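Local coordinates for protein mialostatin (Ixodes ricinus, PDB 6ZTK) that inhibits cysteine cathepsins of the host and of the tick midgut, blocking proteolysis of blood proteins by the gut enzymes, at residues G32-L46 with L67-K81. Residues are numbered along the deposited sequence; the frame is centred on the assembly and turned at random.
Sequences GWKTQDPTNPKFENL and LLEVQTQIVAGVNYK. With TRT (fragment of triton X-100), chain C.
Lys-34 and Thr-72 face each other as an antiparallel hydrogen-bonded pair, Lys-34 N giving to Thr-72 O at 2.9 Å and Thr-72 N giving back to Lys-34 O. These two bonds lay the short strand 34-36 along the outer side of strand 60-74; Gln-36 N also gives to Val-70 O. On the face that carries Lys-34 and Thr-72 the Gln-36 chain, bent at chi2 (-74°), brings NE2 to 3.0 Å from Thr-72 OG1, with the hydroxyl oxygen near the amide plane. On the face of Thr-35 and Gln-71 one water ties Trp-33 O, Thr-35 OG1 and Gln-71 NE2 together. A second water bridges the backbones, from Gln-36 O to Val-70 N.

The Trp-33 indole lies between two side chains of the hairpin. Lys-81 CB sits over one face, 3.7 Å from the six-membered ring's centroid, while Gln-73 OE1 stands 3.2 Å above the opposite face, its amide turned 82° to the ring. Triton carbon C2 comes within 3.5 Å of Trp-33 CZ2. Gln-73 belongs to the same detergent site, which Tyr-120, Arg-129 and Leu-131 complete.

Apolar contacts bring in the helix. Val-70 CG1 lies over the Phe-43 ring, 3.9 Å from its centroid, and Val-70 CG2 reaches Phe-43 CB. Leu-67 CD2 fills in beside the same CB, near Pro-38. Leu-46 CD1 points almost squarely at the Tyr-80 ring, 3.6 Å from its centroid, whereas Phe-43 and Tyr-80 meet rim to rim with planes at 47°.

This is the cystatin fold, a helix packed across a curved antiparallel sheet. Its chemistry divides the work: directional backbone bonds set the register of the N-terminal edge strand, aliphatic carbons against aromatic faces seat the helix, and the indole also gives the detergent an apolar surface, touched at CZ2.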
ATOM      1  N   GLY A  32     -20.430   2.813  -6.513  1.00 41.15           N
ATOM      2  CA  GLY A  32     -20.384   2.797  -5.023  1.00 35.35           C
ATOM      3  C   GLY A  32     -19.156   3.554  -4.542  1.00 27.15           C
ATOM      4  O   GLY A  32     -19.224   4.117  -3.434  1.00 31.37           O
ATOM      5  N   TRP A  33     -18.103   3.601  -5.367  1.00 26.31           N
ATOM      6  CA  TRP A  33     -16.781   4.129  -4.954  1.00 22.09           C
ATOM      7  C   TRP A  33     -16.840   5.647  -4.920  1.00 23.84           C
ATOM      8  O   TRP A  33     -17.157   6.309  -5.952  1.00 24.49           O
ATOM      9  CB  TRP A  33     -15.620   3.626  -5.817  1.00 21.87           C
ATOM     10  CG  TRP A  33     -15.206   2.191  -5.660  1.00 21.78           C
ATOM     11  CD1 TRP A  33     -15.296   1.235  -6.652  1.00 27.77           C
ATOM     12  CD2 TRP A  33     -14.598   1.518  -4.540  1.00 20.97           C
ATOM     13  NE1 TRP A  33     -14.837   0.044  -6.185  1.00 27.44           N
ATOM     14  CE2 TRP A  33     -14.365   0.164  -4.908  1.00 21.24           C
ATOM     15  CE3 TRP A  33     -14.225   1.883  -3.247  1.00 18.07           C
ATOM     16  CZ2 TRP A  33     -13.841  -0.780  -4.043  1.00 19.34           C
ATOM     17  CZ3 TRP A  33     -13.682   0.954  -2.399  1.00 17.18           C
ATOM     18  CH2 TRP A  33     -13.494  -0.382  -2.777  1.00 19.59           C
ATOM     19  N   LYS A  34     -16.496   6.215  -3.792  1.00 18.56           N
ATOM     20  CA  LYS A  34     -16.463   7.661  -3.589  1.00 18.99           C
ATOM     21  C   LYS A  34     -15.002   8.093  -3.586  1.00 18.48           C
ATOM     22  O   LYS A  34     -14.200   7.547  -2.822  1.00 17.84           O
ATOM     23  CB  LYS A  34     -17.094   8.032  -2.249  1.00 18.33           C
ATOM     24  CG  LYS A  34     -17.002   9.504  -1.912  1.00 20.79           C
ATOM     25  CD  LYS A  34     -17.712   9.903  -0.660  1.00 20.65           C
ATOM     26  CE  LYS A  34     -17.644  11.393  -0.406  1.00 23.30           C
ATOM     27  NZ  LYS A  34     -18.281  11.762   0.870  1.00 24.25           N
ATOM     28  N   THR A  35     -14.646   9.101  -4.370  1.00 18.26           N
ATOM     29  CA  THR A  35     -13.284   9.631  -4.363  1.00 18.08           C
ATOM     30  C   THR A  35     -12.966  10.405  -3.101  1.00 17.67           C
ATOM     31  O   THR A  35     -13.771  11.233  -2.660  1.00 20.78           O
ATOM     32  CB  THR A  35     -13.109  10.543  -5.592  1.00 20.44           C
ATOM     33  OG1 THR A  35     -13.314   9.684  -6.714  1.00 23.45           O
ATOM     34  CG2 THR A  35     -11.745  11.196  -5.605  1.00 23.57           C
ATOM     35  N   GLN A  36     -11.776  10.224  -2.569  1.00 16.54           N
ATOM     36  CA  GLN A  36     -11.314  10.892  -1.364  1.00 17.44           C
ATOM     37  C   GLN A  36     -10.010  11.598  -1.695  1.00 17.50           C
ATOM     38  O   GLN A  36      -9.403  11.378  -2.772  1.00 19.88           O
ATOM     39  CB  GLN A  36     -11.114   9.908  -0.213  1.00 16.62           C
ATOM     40  CG  GLN A  36     -12.351   9.088   0.129  1.00 16.81           C
ATOM     41  CD  GLN A  36     -13.437   9.845   0.867  1.00 17.13           C
ATOM     42  OE1 GLN A  36     -13.222  10.958   1.370  1.00 20.77           O
ATOM     43  NE2 GLN A  36     -14.595   9.246   0.983  1.00 15.62           N
ATOM     44  N   ASP A  37      -9.574  12.426  -0.765  1.00 19.15           N
ATOM     45  CA  ASP A  37      -8.344  13.241  -0.886  1.00 18.76           C
ATOM     46  C   ASP A  37      -7.112  12.388  -0.626  1.00 17.46           C
ATOM     47  O   ASP A  37      -6.898  11.936   0.499  1.00 18.87           O
ATOM     48  CB  ASP A  37      -8.366  14.357   0.151  1.00 21.51           C
ATOM     49  CG  ASP A  37      -7.229  15.354   0.026  1.00 25.56           C
ATOM     50  OD1 ASP A  37      -6.207  15.074  -0.664  1.00 23.36           O
ATOM     51  OD2 ASP A  37      -7.388  16.428   0.637  1.00 30.59           O
ATOM     52  N   PRO A  38      -6.276  12.083  -1.651  1.00 17.83           N
ATOM     53  CA  PRO A  38      -5.128  11.191  -1.486  1.00 18.18           C
ATOM     54  C   PRO A  38      -3.961  11.811  -0.714  1.00 18.37           C
ATOM     55  O   PRO A  38      -2.995  11.112  -0.470  1.00 22.61           O
ATOM     56  CB  PRO A  38      -4.742  10.860  -2.937  1.00 18.36           C
ATOM     57  CG  PRO A  38      -5.091  12.157  -3.686  1.00 20.29           C
ATOM     58  CD  PRO A  38      -6.362  12.636  -3.022  1.00 19.79           C
ATOM     59  N   THR A  39      -4.069  13.061  -0.284  1.00 20.14           N
ATOM     60  CA  THR A  39      -3.059  13.663   0.620  1.00 22.30           C
ATOM     61  C   THR A  39      -3.378  13.382   2.087  1.00 23.47           C
ATOM     62  O   THR A  39      -2.529  13.771   2.939  1.00 27.43           O
ATOM     63  CB  THR A  39      -2.915  15.178   0.368  1.00 25.36           C
ATOM     64  OG1 THR A  39      -4.058  15.832   0.910  1.00 26.03           O
ATOM     65  CG2 THR A  39      -2.711  15.510  -1.093  1.00 26.51           C
ATOM     66  N   ASN A  40      -4.514  12.757   2.431  1.00 21.45           N
ATOM     67  CA  ASN A  40      -4.910  12.469   3.823  1.00 22.05           C
ATOM     68  C   ASN A  40      -3.946  11.436   4.369  1.00 22.37           C
ATOM     69  O   ASN A  40      -3.832  10.312   3.851  1.00 18.82           O
ATOM     70  CB  ASN A  40      -6.351  12.003   3.925  1.00 22.36           C
ATOM     71  CG  ASN A  40      -6.816  11.842   5.357  1.00 24.79           C
ATOM     72  OD1 ASN A  40      -6.041  11.554   6.265  1.00 27.59           O
ATOM     73  ND2 ASN A  40      -8.114  12.009   5.546  1.00 26.85           N
ATOM     74  N   PRO A  41      -3.160  11.733   5.421  1.00 21.36           N
ATOM     75  CA  PRO A  41      -2.219  10.758   5.929  1.00 22.03           C
ATOM     76  C   PRO A  41      -2.825   9.414   6.376  1.00 18.42           C
ATOM     77  O   PRO A  41      -2.115   8.385   6.351  1.00 19.96           O
ATOM     78  CB  PRO A  41      -1.556  11.476   7.142  1.00 25.02           C
ATOM     79  CG  PRO A  41      -1.735  12.916   6.853  1.00 27.02           C
ATOM     80  CD  PRO A  41      -3.069  13.036   6.128  1.00 25.55           C
ATOM     81  N   LYS A  42      -4.102   9.387   6.806  1.00 19.01           N
ATOM     82  CA  LYS A  42      -4.778   8.135   7.213  1.00 18.79           C
ATOM     83  C   LYS A  42      -4.737   7.187   5.977  1.00 16.74           C
ATOM     84  O   LYS A  42      -4.529   5.935   6.141  1.00 19.28           O
ATOM     85  CB  LYS A  42      -6.212   8.324   7.676  1.00 21.99           C
ATOM     86  N   PHE A  43      -4.939   7.742   4.786  1.00 16.54           N
ATOM     87  CA  PHE A  43      -4.992   6.878   3.579  1.00 15.12           C
ATOM     88  C   PHE A  43      -3.589   6.464   3.177  1.00 15.58           C
ATOM     89  O   PHE A  43      -3.341   5.332   2.752  1.00 16.48           O
ATOM     90  CB  PHE A  43      -5.746   7.524   2.422  1.00 14.64           C
ATOM     91  CG  PHE A  43      -7.118   8.036   2.740  1.00 13.68           C
ATOM     92  CD1 PHE A  43      -8.012   7.333   3.540  1.00 17.39           C
ATOM     93  CD2 PHE A  43      -7.509   9.272   2.249  1.00 16.32           C
ATOM     94  CE1 PHE A  43      -9.264   7.871   3.798  1.00 18.10           C
ATOM     95  CE2 PHE A  43      -8.763   9.796   2.491  1.00 17.34           C
ATOM     96  CZ  PHE A  43      -9.645   9.083   3.269  1.00 18.79           C
ATOM     97  N   GLU A  44      -2.620   7.367   3.313  1.00 16.65           N
ATOM     98  CA  GLU A  44      -1.189   7.033   3.051  1.00 17.85           C
ATOM     99  C   GLU A  44      -0.784   5.868   3.951  1.00 17.99           C
ATOM    100  O   GLU A  44      -0.035   4.953   3.503  1.00 18.75           O
ATOM    101  CB  GLU A  44      -0.298   8.276   3.254  1.00 19.94           C
ATOM    102  CG  GLU A  44      -0.589   9.396   2.283  1.00 23.13           C
ATOM    103  CD  GLU A  44       0.159  10.711   2.491  1.00 29.61           C
ATOM    104  OE1 GLU A  44       0.688  10.908   3.582  1.00 33.45           O
ATOM    105  OE2 GLU A  44       0.172  11.528   1.545  1.00 33.19           O
ATOM    106  N   ASN A  45      -1.198   5.894   5.213  1.00 17.86           N
ATOM    107  CA  ASN A  45      -0.780   4.829   6.158  0.50 17.80           C
ATOM    108  C   ASN A  45      -1.423   3.490   5.753  1.00 16.35           C
ATOM    109  O   ASN A  45      -0.770   2.482   5.886  1.00 17.59           O
ATOM    110  CB  ASN A  45      -1.073   5.274   7.578  0.50 19.54           C
ATOM    111  CG  ASN A  45      -0.150   6.401   7.978  0.50 19.08           C
ATOM    112  OD1 ASN A  45       0.934   6.554   7.417  0.50 26.01           O
ATOM    113  ND2 ASN A  45      -0.610   7.189   8.913  0.50 23.25           N
ATOM    114  N   LEU A  46      -2.679   3.472   5.264  1.00 15.42           N
ATOM    115  CA  LEU A  46      -3.271   2.237   4.733  1.00 15.71           C
ATOM    116  C   LEU A  46      -2.478   1.698   3.542  1.00 13.67           C
ATOM    117  O   LEU A  46      -2.397   0.464   3.367  1.00 14.80           O
ATOM    118  CB  LEU A  46      -4.737   2.484   4.346  1.00 15.24           C
ATOM    119  CG  LEU A  46      -5.652   2.664   5.528  1.00 18.57           C
ATOM    120  CD1 LEU A  46      -7.004   3.191   5.066  1.00 21.44           C
ATOM    121  CD2 LEU A  46      -5.819   1.319   6.206  1.00 18.88           C
ATOM    122  N   LEU A  67       0.871   8.058  -3.028  1.00 14.68           N
ATOM    123  CA  LEU A  67      -0.554   7.657  -3.120  1.00 13.64           C
ATOM    124  C   LEU A  67      -1.175   8.511  -4.201  1.00 14.34           C
ATOM    125  O   LEU A  67      -1.217   9.778  -4.076  1.00 15.84           O
ATOM    126  CB  LEU A  67      -1.214   7.799  -1.758  1.00 15.27           C
ATOM    127  CG  LEU A  67      -2.681   7.412  -1.689  1.00 15.22           C
ATOM    128  CD1 LEU A  67      -2.915   5.954  -2.076  1.00 15.11           C
ATOM    129  CD2 LEU A  67      -3.217   7.651  -0.293  1.00 16.12           C
ATOM    130  N   LEU A  68      -1.675   7.876  -5.226  1.00 13.83           N
ATOM    131  CA  LEU A  68      -2.247   8.573  -6.396  1.00 14.09           C
ATOM    132  C   LEU A  68      -3.729   8.795  -6.258  1.00 13.70           C
ATOM    133  O   LEU A  68      -4.227   9.830  -6.734  1.00 15.55           O
ATOM    134  CB  LEU A  68      -1.968   7.781  -7.656  1.00 13.82           C
ATOM    135  CG  LEU A  68      -0.507   7.547  -8.003  1.00 16.07           C
ATOM    136  CD1 LEU A  68      -0.400   6.598  -9.162  1.00 17.60           C
ATOM    137  CD2 LEU A  68       0.205   8.861  -8.346  1.00 17.80           C
ATOM    138  N   GLU A  69      -4.456   7.783  -5.779  1.00 13.37           N
ATOM    139  CA  GLU A  69      -5.921   7.798  -5.772  1.00 14.31           C
ATOM    140  C   GLU A  69      -6.418   6.983  -4.580  1.00 12.67           C
ATOM    141  O   GLU A  69      -5.822   5.973  -4.263  1.00 14.31           O
ATOM    142  CB  GLU A  69      -6.532   7.244  -7.044  1.00 14.51           C
ATOM    143  CG  GLU A  69      -8.031   7.402  -7.172  1.00 19.13           C
ATOM    144  CD  GLU A  69      -8.608   6.929  -8.507  1.00 26.63           C
ATOM    145  OE1 GLU A  69      -7.834   6.405  -9.390  1.00 28.63           O
ATOM    146  OE2 GLU A  69      -9.877   6.968  -8.611  1.00 31.99           O
ATOM    147  N   VAL A  70      -7.495   7.482  -3.977  1.00 12.69           N
ATOM    148  CA  VAL A  70      -8.214   6.775  -2.886  1.00 13.66           C
ATOM    149  C   VAL A  70      -9.690   6.820  -3.181  1.00 15.02           C
ATOM    150  O   VAL A  70     -10.214   7.931  -3.404  1.00 15.74           O
ATOM    151  CB  VAL A  70      -7.968   7.424  -1.529  1.00 17.76           C
ATOM    152  CG1 VAL A  70      -8.763   6.707  -0.429  1.00 14.98           C
ATOM    153  CG2 VAL A  70      -6.534   7.425  -1.202  1.00 20.39           C
ATOM    154  N   GLN A  71     -10.342   5.673  -3.176  1.00 14.07           N
ATOM    155  CA  GLN A  71     -11.811   5.635  -3.239  1.00 14.67           C
ATOM    156  C   GLN A  71     -12.306   4.774  -2.076  1.00 13.98           C
ATOM    157  O   GLN A  71     -11.573   3.864  -1.633  1.00 14.17           O
ATOM    158  CB  GLN A  71     -12.286   5.009  -4.541  1.00 16.22           C
ATOM    159  CG  GLN A  71     -11.953   5.884  -5.777  1.00 17.78           C
ATOM    160  CD  GLN A  71     -12.064   4.997  -6.990  1.00 21.92           C
ATOM    161  OE1 GLN A  71     -11.232   4.123  -7.235  1.00 23.32           O
ATOM    162  NE2 GLN A  71     -13.117   5.206  -7.741  1.00 26.25           N
ATOM    163  N   THR A  72     -13.537   5.027  -1.647  1.00 13.55           N
ATOM    164  CA  THR A  72     -14.107   4.305  -0.489  1.00 14.91           C
ATOM    165  C   THR A  72     -15.501   3.797  -0.794  1.00 15.27           C
ATOM    166  O   THR A  72     -16.259   4.395  -1.593  1.00 15.36           O
ATOM    167  CB  THR A  72     -14.074   5.175   0.761  1.00 15.08           C
ATOM    168  OG1 THR A  72     -14.868   6.330   0.474  1.00 15.35           O
ATOM    169  CG2 THR A  72     -12.698   5.520   1.240  1.00 15.72           C
ATOM    170  N   GLN A  73     -15.873   2.759  -0.065  1.00 15.11           N
ATOM    171  CA  GLN A  73     -17.259   2.240  -0.118  1.00 16.01           C
ATOM    172  C   GLN A  73     -17.551   1.540   1.190  1.00 14.67           C
ATOM    173  O   GLN A  73     -16.658   0.859   1.710  1.00 14.20           O
ATOM    174  CB  GLN A  73     -17.522   1.156  -1.187  1.00 19.72           C
ATOM    175  CG  GLN A  73     -17.943   1.645  -2.512  1.00 28.78           C
ATOM    176  CD  GLN A  73     -18.377   0.465  -3.352  1.00 23.35           C
ATOM    177  OE1 GLN A  73     -17.627   0.095  -4.244  1.00 26.39           O
ATOM    178  NE2 GLN A  73     -19.464  -0.193  -2.932  1.00 23.42           N
ATOM    179  N   ILE A  74     -18.768   1.703   1.682  1.00 14.89           N
ATOM    180  CA  ILE A  74     -19.234   1.031   2.920  1.00 13.60           C
ATOM    181  C   ILE A  74     -20.021  -0.204   2.522  1.00 14.11           C
ATOM    182  O   ILE A  74     -21.133  -0.072   2.000  1.00 15.69           O
ATOM    183  CB  ILE A  74     -20.022   1.983   3.800  1.00 13.20           C
ATOM    184  CG1 ILE A  74     -19.172   3.179   4.221  1.00 15.43           C
ATOM    185  CG2 ILE A  74     -20.640   1.252   4.964  1.00 14.32           C
ATOM    186  CD1 ILE A  74     -20.013   4.326   4.796  1.00 16.68           C
ATOM    187  N   VAL A  75     -19.445  -1.353   2.786  1.00 13.48           N
ATOM    188  CA  VAL A  75     -20.085  -2.685   2.622  1.00 13.56           C
ATOM    189  C   VAL A  75     -19.540  -3.531   3.752  1.00 14.15           C
ATOM    190  O   VAL A  75     -18.341  -3.883   3.762  1.00 16.17           O
ATOM    191  CB  VAL A  75     -19.768  -3.347   1.284  1.00 14.71           C
ATOM    192  CG1 VAL A  75     -20.467  -4.709   1.238  1.00 16.41           C
ATOM    193  CG2 VAL A  75     -20.166  -2.530   0.090  1.00 15.59           C
ATOM    194  N   ALA A  76     -20.459  -3.843   4.662  0.50 16.15           N
ATOM    195  CA  ALA A  76     -20.223  -4.587   5.921  0.50 17.59           C
ATOM    196  C   ALA A  76     -19.258  -3.773   6.771  0.50 17.86           C
ATOM    197  O   ALA A  76     -19.673  -3.331   7.847  0.50 18.64           O
ATOM    198  CB  ALA A  76     -19.740  -5.986   5.647  0.50 19.41           C
ATOM    199  N   GLY A  77     -18.058  -3.548   6.254  0.50 17.70           N
ATOM    200  CA  GLY A  77     -17.101  -2.614   6.861  0.50 15.88           C
ATOM    201  C   GLY A  77     -16.866  -1.406   5.973  0.50 15.76           C
ATOM    202  O   GLY A  77     -17.724  -1.074   5.117  0.50 17.73           O
ATOM    203  N   VAL A  78     -15.762  -0.697   6.212  1.00 13.20           N
ATOM    204  CA  VAL A  78     -15.336   0.418   5.379  1.00 13.89           C
ATOM    205  C   VAL A  78     -14.176  -0.005   4.511  1.00 13.86           C
ATOM    206  O   VAL A  78     -13.193  -0.512   5.025  1.00 13.99           O
ATOM    207  CB  VAL A  78     -14.948   1.618   6.270  1.00 15.68           C
ATOM    208  CG1 VAL A  78     -14.688   2.811   5.387  1.00 19.20           C
ATOM    209  CG2 VAL A  78     -16.039   1.903   7.291  1.00 16.89           C
ATOM    210  N   ASN A  79     -14.357   0.099   3.209  1.00 12.31           N
ATOM    211  CA  ASN A  79     -13.424  -0.447   2.216  1.00 12.56           C
ATOM    212  C   ASN A  79     -12.710   0.696   1.502  1.00 14.88           C
ATOM    213  O   ASN A  79     -13.357   1.707   1.145  1.00 14.80           O
ATOM    214  CB  ASN A  79     -14.169  -1.302   1.199  1.00 14.10           C
ATOM    215  CG  ASN A  79     -14.905  -2.424   1.891  1.00 16.15           C
ATOM    216  OD1 ASN A  79     -14.275  -3.414   2.271  1.00 17.63           O
ATOM    217  ND2 ASN A  79     -16.189  -2.252   2.133  1.00 15.03           N
ATOM    218  N   TYR A  80     -11.426   0.498   1.270  1.00 13.87           N
ATOM    219  CA  TYR A  80     -10.542   1.512   0.660  1.00 14.66           C
ATOM    220  C   TYR A  80      -9.912   0.911  -0.578  1.00 15.06           C
ATOM    221  O   TYR A  80      -9.306  -0.178  -0.520  1.00 18.63           O
ATOM    222  CB  TYR A  80      -9.444   1.939   1.639  1.00 15.14           C
ATOM    223  CG  TYR A  80      -9.954   2.589   2.872  1.00 15.53           C
ATOM    224  CD1 TYR A  80     -10.328   1.796   3.954  1.00 17.83           C
ATOM    225  CD2 TYR A  80     -10.148   3.947   3.000  1.00 17.05           C
ATOM    226  CE1 TYR A  80     -10.847   2.352   5.100  1.00 18.61           C
ATOM    227  CE2 TYR A  80     -10.685   4.517   4.136  1.00 18.82           C
ATOM    228  CZ  TYR A  80     -11.001   3.719   5.215  1.00 20.28           C
ATOM    229  OH  TYR A  80     -11.584   4.315   6.301  1.00 24.36           O
ATOM    230  N   LYS A  81     -10.051   1.563  -1.719  1.00 13.02           N
ATOM    231  CA  LYS A  81      -9.384   1.159  -2.963  1.00 13.87           C
ATOM    232  C   LYS A  81      -8.278   2.188  -3.211  1.00 12.56           C
ATOM    233  O   LYS A  81      -8.596   3.379  -3.418  1.00 14.25           O
ATOM    234  CB  LYS A  81     -10.359   1.079  -4.143  1.00 14.47           C
ATOM    235  CG  LYS A  81      -9.689   0.675  -5.430  1.00 17.03           C
ATOM    236  CD  LYS A  81     -10.734   0.494  -6.547  1.00 21.74           C
ATOM    237  CE  LYS A  81     -10.040   0.173  -7.851  1.00 28.67           C
ATOM    238  NZ  LYS A  81     -11.003   0.157  -8.986  1.00 33.38           N
TER
HETATM  239  O24 TRT C 501     -12.753 -15.641   3.272  0.50 26.37           O
HETATM  240  C23 TRT C 501     -12.773 -14.732   4.334  0.50 30.51           C
HETATM  241  C22 TRT C 501     -11.537 -13.875   4.213  0.50 33.55           C
HETATM  242  O21 TRT C 501     -11.891 -12.494   4.185  0.50 30.06           O
HETATM  243  C20 TRT C 501     -12.155 -11.973   2.887  0.50 26.66           C
HETATM  244  C19 TRT C 501     -13.529 -11.335   2.872  0.50 26.39           C
HETATM  245  O18 TRT C 501     -13.605 -10.331   3.875  0.50 24.14           O
HETATM  246  C17 TRT C 501     -14.944  -9.974   4.235  0.50 20.53           C
HETATM  247  C16 TRT C 501     -15.473  -8.809   3.408  0.50 21.48           C
HETATM  248  O15 TRT C 501     -14.866  -8.825   2.108  0.50 19.11           O
HETATM  249  C12 TRT C 501     -15.457  -8.123   1.080  0.50 16.29           C
HETATM  250  C13 TRT C 501     -16.034  -6.875   1.247  0.50 15.63           C
HETATM  251  C14 TRT C 501     -16.603  -6.218   0.164  0.50 16.83           C
HETATM  252  C11 TRT C 501     -15.419  -8.687  -0.179  0.50 15.54           C
HETATM  253  C10 TRT C 501     -15.961  -8.007  -1.253  0.50 14.90           C
HETATM  254  C9  TRT C 501     -16.591  -6.781  -1.116  0.50 15.54           C
HETATM  255  C6  TRT C 501     -17.297  -6.115  -2.309  0.50 15.81           C
HETATM  256  C8  TRT C 501     -18.732  -6.593  -2.085  0.50 16.90           C
HETATM  257  C7  TRT C 501     -16.877  -6.638  -3.691  0.50 15.40           C
HETATM  258  C5  TRT C 501     -17.410  -4.570  -2.219  0.50 15.22           C
HETATM  259  C1  TRT C 501     -16.244  -3.614  -2.546  0.50 15.08           C
HETATM  260  C2  TRT C 501     -16.113  -3.490  -4.059  0.50 16.56           C
HETATM  261  C4  TRT C 501     -14.935  -4.122  -1.974  0.50 15.21           C
HETATM  262  C3  TRT C 501     -16.533  -2.236  -1.942  0.50 14.40           C
HETATM  263  O   HOH W   1     -14.912   7.526  -7.321  1.00 32.93           O
HETATM  264  O   HOH W   2      -8.363  10.132  -4.949  1.00 19.43           O
HETATM  265  O   HOH W   3      -0.699  11.794  -1.801  1.00 38.57           O
HETATM  266  O   HOH W   4       1.636  10.295  -1.317  1.00 20.91           O